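Local coordinates for minor capsid protein (Cafeteriavirus-dependent mavirus, PDB 6G42) that forms the penton of the virophage capsid, a five-chain assembly that probably closes the fivefold vertices of the icosahedral shell, at residues 13-18 with 289-294; 56-61 with 249-254; 200-205 with 237-242. All coordinates share one frame; numbering follows the deposited sequence.

Interaction 1 of 3, residues 13-18 with 289-294; sequences ETIKSN and LTLLPQ
A serine hydroxyl bonded to a backbone carbonyl, Ser17 to Leu292, joins the chain at strand 8-15, outermost in its sheet within this chain, to a loop at one end of the β-sandwich. Residues 13-15 belong to strand 8-15, and residues 289-294 run from strand 286-288 into strand 296-305 without regular structure. With OG turned away from its own backbone N (chi1 -167°), Ser17 reaches the other segment, and OG gives its proton to Leu292 O at 2.9 Å. The donor sits out of the carbonyl plane by 29°. The same OG lies 4.0 Å from Leu291 CB, with Leu291 CD1 also near. A looser, apolar contact follows, where Ile15 CG2 stands 4.4 Å from Leu291 CD2; Val32 and Ile297 touch both side chains, while Leu21 and Ala22 of helix 19-22 pack on Leu291. In the jelly-roll this loop carries the chain from the sheet holding strand 286-288 to the facing sheet, where strand 296-305 pairs with strand 8-15. The contact therefore sits where the two sheets are connected, beside the margin of the second. Farther on, Asn18 and Pro293 face each other through their backbones. Asn18 CA approaches Pro293 O at 3.5 Å, and Pro293 CA approaches Asn18 O at 3.6 Å, a reciprocal pair of CA-H...O contacts. Pro293 CB rests on the backbone of Asn18, 3.8 Å from its C atom. The Asn18 side chain turns from the loop to a different task: it is the N-cap of helix 19-22, OD1 accepting from Leu21 N. On the subunit boundary, Gln294 NE2 bonds Asp160 and Asp161 of the second subunit, and Lys16 packs on Asp283 of that same neighbour.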
loop_
_atom_site.group_PDB
_atom_site.type_symbol
_atom_site.label_atom_id
_atom_site.label_comp_id
_atom_site.label_asym_id
_atom_site.label_seq_id
_atom_site.Cartn_x
_atom_site.Cartn_y
_atom_site.Cartn_z
ATOM N N GLU C 13 3.570 0.432 29.901
ATOM C CA GLU C 13 4.406 -0.548 30.584
ATOM C C GLU C 13 5.527 -1.058 29.670
ATOM O O GLU C 13 5.360 -1.117 28.457
ATOM C CB GLU C 13 3.536 -1.699 31.104
ATOM C CG GLU C 13 4.121 -2.460 32.285
ATOM C CD GLU C 13 4.249 -1.656 33.577
ATOM O OE1 GLU C 13 3.350 -0.844 33.893
ATOM O OE2 GLU C 13 5.251 -1.856 34.299
ATOM N N THR C 14 6.668 -1.397 30.272
ATOM C CA THR C 14 7.850 -1.889 29.547
ATOM C C THR C 14 8.548 -3.039 30.277
ATOM O O THR C 14 8.445 -3.170 31.498
ATOM C CB THR C 14 8.897 -0.777 29.314
ATOM O OG1 THR C 14 9.201 -0.132 30.557
ATOM C CG2 THR C 14 8.379 0.256 28.333
ATOM N N ILE C 15 9.243 -3.872 29.506
ATOM C CA ILE C 15 10.106 -4.923 30.042
ATOM C C ILE C 15 11.459 -4.763 29.376
ATOM O O ILE C 15 11.566 -4.897 28.161
ATOM C CB ILE C 15 9.587 -6.352 29.742
ATOM C CG1 ILE C 15 8.121 -6.515 30.141
ATOM C CG2 ILE C 15 10.431 -7.396 30.468
ATOM C CD1 ILE C 15 7.489 -7.766 29.563
ATOM N N LYS C 16 12.473 -4.445 30.175
ATOM C CA LYS C 16 13.869 -4.595 29.771
ATOM C C LYS C 16 14.321 -6.013 30.152
ATOM O O LYS C 16 13.746 -6.642 31.047
ATOM C CB LYS C 16 14.737 -3.528 30.447
ATOM C CG LYS C 16 16.155 -3.410 29.891
ATOM C CD LYS C 16 16.658 -1.968 29.899
ATOM C CE LYS C 16 18.076 -1.837 29.351
ATOM N NZ LYS C 16 18.102 -1.702 27.866
ATOM N N SER C 17 15.329 -6.520 29.454
ATOM C CA SER C 17 15.893 -7.839 29.748
ATOM C C SER C 17 17.416 -7.792 29.805
ATOM O O SER C 17 18.033 -6.764 29.528
ATOM C CB SER C 17 15.433 -8.858 28.702
ATOM O OG SER C 17 15.710 -10.181 29.131
ATOM N N ASN C 18 18.007 -8.920 30.181
ATOM C CA ASN C 18 19.464 -9.074 30.227
ATOM C C ASN C 18 19.851 -10.558 30.195
ATOM O O ASN C 18 18.980 -11.423 30.192
ATOM C CB ASN C 18 20.045 -8.365 31.467
ATOM C CG ASN C 18 19.414 -8.836 32.778
ATOM O OD1 ASN C 18 19.450 -10.021 33.111
ATOM N ND2 ASN C 18 18.848 -7.898 33.538
ATOM N N LEU C 289 5.475 -16.677 24.808
ATOM C CA LEU C 289 6.516 -15.852 24.205
ATOM C C LEU C 289 7.649 -15.675 25.224
ATOM O O LEU C 289 7.400 -15.270 26.364
ATOM C CB LEU C 289 5.956 -14.483 23.796
ATOM C CG LEU C 289 6.938 -13.485 23.161
ATOM C CD1 LEU C 289 7.457 -14.004 21.828
ATOM C CD2 LEU C 289 6.277 -12.124 22.995
ATOM N N THR C 290 8.884 -15.960 24.810
ATOM C CA THR C 290 10.026 -15.954 25.736
ATOM C C THR C 290 11.007 -14.822 25.446
ATOM O O THR C 290 11.102 -14.350 24.320
ATOM C CB THR C 290 10.764 -17.313 25.750
ATOM O OG1 THR C 290 11.323 -17.578 24.463
ATOM C CG2 THR C 290 9.810 -18.447 26.130
ATOM N N LEU C 291 11.726 -14.399 26.483
ATOM C CA LEU C 291 12.708 -13.311 26.395
ATOM C C LEU C 291 14.065 -13.771 25.836
ATOM O O LEU C 291 14.500 -14.907 26.061
ATOM C CB LEU C 291 12.942 -12.686 27.778
ATOM C CG LEU C 291 11.757 -11.978 28.436
ATOM C CD1 LEU C 291 12.015 -11.724 29.913
ATOM C CD2 LEU C 291 11.460 -10.674 27.726
ATOM N N LEU C 292 14.702 -12.868 25.090
ATOM C CA LEU C 292 16.135 -12.919 24.816
ATOM C C LEU C 292 16.814 -11.933 25.773
ATOM O O LEU C 292 16.134 -11.134 26.420
ATOM C CB LEU C 292 16.425 -12.532 23.363
ATOM C CG LEU C 292 15.723 -13.354 22.283
ATOM C CD1 LEU C 292 15.989 -12.773 20.904
ATOM C CD2 LEU C 292 16.162 -14.809 22.343
ATOM N N PRO C 293 18.155 -11.976 25.873
ATOM C CA PRO C 293 18.849 -10.933 26.639
ATOM C C PRO C 293 18.632 -9.502 26.109
ATOM O O PRO C 293 18.639 -8.549 26.896
ATOM C CB PRO C 293 20.323 -11.337 26.517
ATOM C CG PRO C 293 20.289 -12.804 26.317
ATOM C CD PRO C 293 19.070 -13.063 25.482
ATOM N N GLN C 294 18.395 -9.384 24.799
ATOM C CA GLN C 294 18.289 -8.102 24.095
ATOM C C GLN C 294 16.840 -7.617 23.910
ATOM O O GLN C 294 16.612 -6.564 23.326
ATOM C CB GLN C 294 18.965 -8.220 22.722
ATOM C CG GLN C 294 20.380 -8.806 22.751
ATOM C CD GLN C 294 20.427 -10.333 22.720
ATOM O OE1 GLN C 294 19.420 -11.003 22.939
ATOM N NE2 GLN C 294 21.605 -10.886 22.451
#

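Interaction 2 of 3, residues 56-61 with 249-254; sequences FHLHKI and NSILFR
His57 and Leu252 form a non-hydrogen-bonded pair in an antiparallel β-sheet pairing, flanked by the hydrogen-bonded pairs Phe56-Phe253 and Leu58-Ile251. The His57 side chain leaves its strand with CG opposite the backbone N (chi1 -166°), which carries the ring toward strand 248-264. CB lies 4.2 Å from Leu252 CD1, and the same methyl covers one ring face as a CH-pi contact, 4.3 Å from the centroid. At the ring edge ND1 points straight at Ile251 O, though at 3.4 Å the hydrogen bond is weak; that carbonyl also accepts a firmer bond from Leu58 N at 2.9 Å. CE1 comes beside Ser250 OG, and at the tip NE2 bonds Tyr282 OH of the second subunit. Ser250 OG in turn pairs with His59 ND1 at 2.8 Å, a hydrogen bond in which either could donate. On the other sheet face, Phe253 CB sits over the Phe56 ring, 3.8 Å from its centroid, the two rings inclined at 36°. Beyond His59 the strand turns a corner through a G1 beta bulge: Lys60, with its positive phi of 64°, and Ile61 both face Asn249. Ile61 then packs CD1 against Ile251 CD1 at 3.9 Å. Lys60 NZ forms a salt bridge to Asp165 of the second subunit and bonds its Phe197 O. Within the chain, strand 49-62 runs between 248-264 and 296-305, and its Phe56 and Leu58 face points into the sandwich, toward strands 201-207 and 236-239.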
loop_
_atom_site.group_PDB
_atom_site.type_symbol
_atom_site.label_atom_id
_atom_site.label_comp_id
_atom_site.label_asym_id
_atom_site.label_seq_id
_atom_site.Cartn_x
_atom_site.Cartn_y
_atom_site.Cartn_z
ATOM N N PHE C 56 1.358 -2.345 21.095
ATOM C CA PHE C 56 2.501 -3.052 21.673
ATOM C C PHE C 56 3.665 -3.158 20.688
ATOM O O PHE C 56 3.505 -2.913 19.489
ATOM C CB PHE C 56 2.111 -4.420 22.275
ATOM C CG PHE C 56 1.714 -5.474 21.271
ATOM C CD1 PHE C 56 2.679 -6.193 20.567
ATOM C CD2 PHE C 56 0.378 -5.808 21.091
ATOM C CE1 PHE C 56 2.313 -7.181 19.664
ATOM C CE2 PHE C 56 0.006 -6.802 20.196
ATOM C CZ PHE C 56 0.973 -7.490 19.481
ATOM N N HIS C 57 4.833 -3.508 21.224
ATOM C CA HIS C 57 6.048 -3.704 20.431
ATOM C C HIS C 57 6.893 -4.833 21.024
ATOM O O HIS C 57 7.345 -4.739 22.156
ATOM C CB HIS C 57 6.840 -2.395 20.365
ATOM C CG HIS C 57 7.919 -2.369 19.321
ATOM N ND1 HIS C 57 7.947 -3.210 18.230
ATOM C CD2 HIS C 57 8.994 -1.562 19.191
ATOM C CE1 HIS C 57 9.001 -2.932 17.486
ATOM N NE2 HIS C 57 9.653 -1.935 18.047
ATOM N N LEU C 58 7.066 -5.908 20.262
ATOM C CA LEU C 58 7.864 -7.059 20.686
ATOM C C LEU C 58 9.216 -6.936 19.996
ATOM O O LEU C 58 9.441 -7.490 18.917
ATOM C CB LEU C 58 7.163 -8.378 20.325
ATOM C CG LEU C 58 5.653 -8.446 20.587
ATOM C CD1 LEU C 58 5.108 -9.798 20.164
ATOM C CD2 LEU C 58 5.299 -8.162 22.040
ATOM N N HIS C 59 10.108 -6.177 20.624
ATOM C CA HIS C 59 11.364 -5.788 19.990
ATOM C C HIS C 59 12.527 -6.707 20.322
ATOM O O HIS C 59 12.955 -6.776 21.462
ATOM C CB HIS C 59 11.705 -4.361 20.393
ATOM C CG HIS C 59 12.773 -3.743 19.561
ATOM N ND1 HIS C 59 12.791 -3.834 18.188
ATOM C CD2 HIS C 59 13.855 -3.010 19.909
ATOM C CE1 HIS C 59 13.844 -3.188 17.724
ATOM N NE2 HIS C 59 14.503 -2.675 18.747
ATOM N N LYS C 60 13.055 -7.358 19.282
ATOM C CA LYS C 60 14.107 -8.370 19.387
ATOM C C LYS C 60 13.667 -9.614 20.165
ATOM O O LYS C 60 14.036 -9.833 21.329
ATOM C CB LYS C 60 15.416 -7.788 19.917
ATOM C CG LYS C 60 15.802 -6.526 19.182
ATOM C CD LYS C 60 17.176 -6.043 19.572
ATOM C CE LYS C 60 17.378 -4.628 19.078
ATOM N NZ LYS C 60 18.778 -4.202 19.309
ATOM N N ILE C 61 12.865 -10.413 19.467
ATOM C CA ILE C 61 12.421 -11.729 19.920
ATOM C C ILE C 61 12.746 -12.761 18.852
ATOM O O ILE C 61 13.130 -12.401 17.736
ATOM C CB ILE C 61 10.907 -11.757 20.162
ATOM C CG1 ILE C 61 10.152 -11.450 18.862
ATOM C CG2 ILE C 61 10.535 -10.759 21.246
ATOM C CD1 ILE C 61 8.704 -11.840 18.920
ATOM N N ASN C 249 12.733 -11.306 14.960
ATOM C CA ASN C 249 11.746 -10.324 14.525
ATOM C C ASN C 249 11.578 -9.164 15.506
ATOM O O ASN C 249 11.973 -9.231 16.669
ATOM C CB ASN C 249 10.384 -10.996 14.300
ATOM C CG ASN C 249 10.400 -11.978 13.143
ATOM O OD1 ASN C 249 10.374 -11.583 11.982
ATOM N ND2 ASN C 249 10.443 -13.265 13.453
ATOM N N SER C 250 10.988 -8.096 14.980
ATOM C CA SER C 250 10.591 -6.923 15.735
ATOM C C SER C 250 9.146 -6.686 15.315
ATOM O O SER C 250 8.892 -6.292 14.185
ATOM C CB SER C 250 11.484 -5.735 15.373
ATOM O OG SER C 250 11.127 -4.571 16.091
ATOM N N ILE C 251 8.208 -6.972 16.211
ATOM C CA ILE C 251 6.785 -7.006 15.869
ATOM C C ILE C 251 6.039 -5.826 16.479
ATOM O O ILE C 251 5.838 -5.772 17.686
ATOM C CB ILE C 251 6.145 -8.333 16.301
ATOM C CG1 ILE C 251 6.811 -9.487 15.534
ATOM C CG2 ILE C 251 4.643 -8.313 16.031
ATOM C CD1 ILE C 251 6.403 -10.874 15.988
ATOM N N LEU C 252 5.627 -4.897 15.623
ATOM C CA LEU C 252 4.876 -3.715 16.028
ATOM C C LEU C 252 3.377 -3.894 15.746
ATOM O O LEU C 252 2.990 -4.397 14.684
ATOM C CB LEU C 252 5.407 -2.494 15.272
ATOM C CG LEU C 252 4.790 -1.128 15.560
ATOM C CD1 LEU C 252 5.037 -0.726 17.009
ATOM C CD2 LEU C 252 5.363 -0.094 14.601
ATOM N N PHE C 253 2.554 -3.499 16.720
ATOM C CA PHE C 253 1.101 -3.415 16.556
ATOM C C PHE C 253 0.596 -2.038 17.011
ATOM O O PHE C 253 1.005 -1.534 18.059
ATOM C CB PHE C 253 0.393 -4.528 17.333
ATOM C CG PHE C 253 -1.098 -4.341 17.422
ATOM C CD1 PHE C 253 -1.895 -4.484 16.295
ATOM C CD2 PHE C 253 -1.702 -3.983 18.624
ATOM C CE1 PHE C 253 -3.268 -4.294 16.365
ATOM C CE2 PHE C 253 -3.075 -3.796 18.697
ATOM C CZ PHE C 253 -3.859 -3.950 17.567
ATOM N N ARG C 254 -0.277 -1.442 16.198
ATOM C CA ARG C 254 -0.988 -0.202 16.520
ATOM C C ARG C 254 -2.435 -0.330 16.027
ATOM O O ARG C 254 -2.664 -0.742 14.893
ATOM C CB ARG C 254 -0.298 0.986 15.853
ATOM C CG ARG C 254 1.074 1.316 16.430
ATOM C CD ARG C 254 1.798 2.376 15.613
ATOM N NE ARG C 254 2.364 1.848 14.364
ATOM C CZ ARG C 254 3.030 2.570 13.460
ATOM N NH1 ARG C 254 3.238 3.875 13.640
ATOM N NH2 ARG C 254 3.502 1.981 12.364
#

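Interaction 3 of 3, residues 200-205 with 237-242; sequences PISHIV and NYKYLQ
Ile204 and Tyr238 are the hydrogen-bonded pair at the middle of an antiparallel pairing in one sheet of the jelly-roll, Ile204 N to Tyr238 O at 2.8 Å and Tyr238 N to Ile204 O at 2.9 Å. The well-packed part lies toward Tyr240. There Ile201 CG2 rests 3.7 Å from Tyr240 CD2, and Ile204 CD1 reaches both tyrosine rings, on the side that faces strand 248-264. Tyr240 N bonds Ser202 O, extending the pairing past the end of strand 236-239. The face of His203 and Lys239 is more polar and meets the third subunit. Lys239, its chain bent at chi2 (72°), swings NZ back to Ser202 OG at 2.8 Å, with a weak second bond to Ser202 O; Ser202 OG also bonds Gln298 NE2 of the third subunit. In one of two modelled conformers of His203, Lys239 CD lies over a ring face, 3.7 Å from the centroid, a contact that holds for this conformer alone and is therefore doubtful. Ser202 and His203 together face Tyr280 as a classic beta bulge on the strand's other side. The contact loosens toward buried Val205 and partly exposed Asn237, whose side chains run alongside each other. At the opposite end, Tyr240 OH donates to Gln242 OE1 at 2.7 Å, approaching from 46° above the amide carbonyl plane.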
loop_
_atom_site.group_PDB
_atom_site.type_symbol
_atom_site.label_atom_id
_atom_site.label_comp_id
_atom_site.label_asym_id
_atom_site.label_seq_id
_atom_site.Cartn_x
_atom_site.Cartn_y
_atom_site.Cartn_z
ATOM N N PRO C 200 4.128 -22.457 11.628
ATOM C CA PRO C 200 3.212 -23.009 12.608
ATOM C C PRO C 200 2.503 -21.944 13.442
ATOM O O PRO C 200 1.592 -22.286 14.193
ATOM C CB PRO C 200 4.138 -23.827 13.502
ATOM C CG PRO C 200 5.400 -23.043 13.512
ATOM C CD PRO C 200 5.515 -22.450 12.137
ATOM N N ILE C 201 2.909 -20.679 13.311
ATOM C CA ILE C 201 2.427 -19.608 14.176
ATOM C C ILE C 201 1.210 -18.921 13.569
ATOM O O ILE C 201 1.277 -18.393 12.454
ATOM C CB ILE C 201 3.545 -18.586 14.453
ATOM C CG1 ILE C 201 4.744 -19.328 15.053
ATOM C CG2 ILE C 201 3.051 -17.474 15.386
ATOM C CD1 ILE C 201 5.929 -18.471 15.394
ATOM N N SER C 202 0.119 -18.917 14.334
ATOM C CA SER C 202 -1.161 -18.343 13.916
ATOM C C SER C 202 -1.412 -16.967 14.532
ATOM O O SER C 202 -1.520 -15.976 13.812
ATOM C CB SER C 202 -2.300 -19.290 14.287
ATOM O OG SER C 202 -3.562 -18.661 14.137
ATOM N N HIS C 203 -1.493 -16.933 15.862
ATOM C CA HIS C 203 -1.837 -15.726 16.623
ATOM C C HIS C 203 -0.852 -15.505 17.771
ATOM O O HIS C 203 -0.193 -16.446 18.213
ATOM C CB HIS C 203 -3.251 -15.850 17.205
ATOM C CG HIS C 203 -4.348 -15.447 16.264
ATOM N ND1 HIS C 203 -4.976 -16.336 15.419
ATOM C CD2 HIS C 203 -4.954 -14.253 16.068
ATOM C CE1 HIS C 203 -5.911 -15.702 14.733
ATOM N NE2 HIS C 203 -5.916 -14.437 15.105
ATOM N N ILE C 204 -0.749 -14.253 18.223
ATOM C CA ILE C 204 -0.007 -13.880 19.435
ATOM C C ILE C 204 -0.989 -13.066 20.263
ATOM O O ILE C 204 -1.555 -12.083 19.781
ATOM C CB ILE C 204 1.247 -13.025 19.136
ATOM C CG1 ILE C 204 2.278 -13.839 18.341
ATOM C CG2 ILE C 204 1.876 -12.513 20.435
ATOM C CD1 ILE C 204 3.422 -13.023 17.778
ATOM N N VAL C 205 -1.153 -13.471 21.517
ATOM C CA VAL C 205 -2.218 -12.991 22.384
ATOM C C VAL C 205 -1.612 -12.406 23.650
ATOM O O VAL C 205 -0.569 -12.864 24.108
ATOM C CB VAL C 205 -3.148 -14.171 22.756
ATOM C CG1 VAL C 205 -4.084 -13.831 23.911
ATOM C CG2 VAL C 205 -3.951 -14.623 21.545
ATOM N N ASN C 237 -5.750 -10.017 20.042
ATOM C CA ASN C 237 -5.366 -11.097 19.136
ATOM C C ASN C 237 -4.603 -10.499 17.978
ATOM O O ASN C 237 -5.210 -9.893 17.093
ATOM C CB ASN C 237 -6.600 -11.765 18.542
ATOM C CG ASN C 237 -7.222 -12.776 19.460
ATOM O OD1 ASN C 237 -7.399 -12.525 20.652
ATOM N ND2 ASN C 237 -7.597 -13.927 18.902
ATOM N N TYR C 238 -3.289 -10.656 17.976
ATOM C CA TYR C 238 -2.474 -10.247 16.838
ATOM C C TYR C 238 -2.316 -11.455 15.929
ATOM O O TYR C 238 -1.779 -12.470 16.347
ATOM C CB TYR C 238 -1.108 -9.746 17.303
ATOM C CG TYR C 238 -0.193 -9.328 16.182
ATOM C CD1 TYR C 238 -0.248 -8.042 15.660
ATOM C CD2 TYR C 238 0.734 -10.216 15.644
ATOM C CE1 TYR C 238 0.593 -7.651 14.630
ATOM C CE2 TYR C 238 1.576 -9.834 14.611
ATOM C CZ TYR C 238 1.502 -8.549 14.109
ATOM O OH TYR C 238 2.332 -8.158 13.087
ATOM N N LYS C 239 -2.804 -11.345 14.699
ATOM C CA LYS C 239 -2.557 -12.354 13.680
ATOM C C LYS C 239 -1.130 -12.216 13.169
ATOM O O LYS C 239 -0.714 -11.124 12.793
ATOM C CB LYS C 239 -3.531 -12.195 12.513
ATOM C CG LYS C 239 -3.465 -13.314 11.479
ATOM C CD LYS C 239 -4.057 -14.595 12.035
ATOM C CE LYS C 239 -3.771 -15.799 11.166
ATOM N NZ LYS C 239 -4.180 -17.025 11.900
ATOM N N TYR C 240 -0.395 -13.324 13.146
ATOM C CA TYR C 240 0.979 -13.340 12.654
ATOM C C TYR C 240 1.056 -13.920 11.240
ATOM O O TYR C 240 0.315 -14.839 10.893
ATOM C CB TYR C 240 1.871 -14.126 13.611
ATOM C CG TYR C 240 3.325 -14.120 13.212
ATOM C CD1 TYR C 240 4.124 -12.999 13.427
ATOM C CD2 TYR C 240 3.900 -15.232 12.594
ATOM C CE1 TYR C 240 5.463 -12.987 13.044
ATOM C CE2 TYR C 240 5.226 -15.231 12.209
ATOM C CZ TYR C 240 6.007 -14.109 12.431
ATOM O OH TYR C 240 7.326 -14.124 12.045
ATOM N N LEU C 241 1.950 -13.356 10.434
ATOM C CA LEU C 241 2.243 -13.843 9.085
ATOM C C LEU C 241 3.762 -13.889 8.888
ATOM O O LEU C 241 4.456 -12.913 9.180
ATOM C CB LEU C 241 1.613 -12.922 8.045
ATOM C CG LEU C 241 0.097 -12.722 8.143
ATOM C CD1 LEU C 241 -0.336 -11.542 7.284
ATOM C CD2 LEU C 241 -0.655 -13.983 7.744
ATOM N N GLN C 242 4.268 -15.017 8.395
ATOM C CA GLN C 242 5.691 -15.166 8.114
ATOM C C GLN C 242 5.986 -14.624 6.715
ATOM O O GLN C 242 5.579 -15.219 5.712
ATOM C CB GLN C 242 6.116 -16.629 8.243
ATOM C CG GLN C 242 7.624 -16.858 8.279
ATOM C CD GLN C 242 8.311 -16.223 9.485
ATOM O OE1 GLN C 242 7.836 -16.337 10.621
ATOM N NE2 GLN C 242 9.449 -15.562 9.245
#

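In the fold
From the N terminus, the chain leaves strand 8-15 at 13-18, the first half of interaction 1, which closes only at 289-294 and so encloses nearly the whole protein. Strand 49-62 opens interaction 2 inside it; before 249-254 closes that loop, the chain has built the separate sheet of strands 74-79, 84-90, 154-158, 171-173 and 179-181. Interaction 3, between 200-205 and 237-242, is the innermost loop. The three nest and none cross. Interactions 1 and 2 reach the same sheet and touch where Leu292 meets Lys60 and Ile61. Interaction 3 belongs to the facing sheet and touches interaction 2 across the sandwich core, while interactions 1 and 3 do not touch.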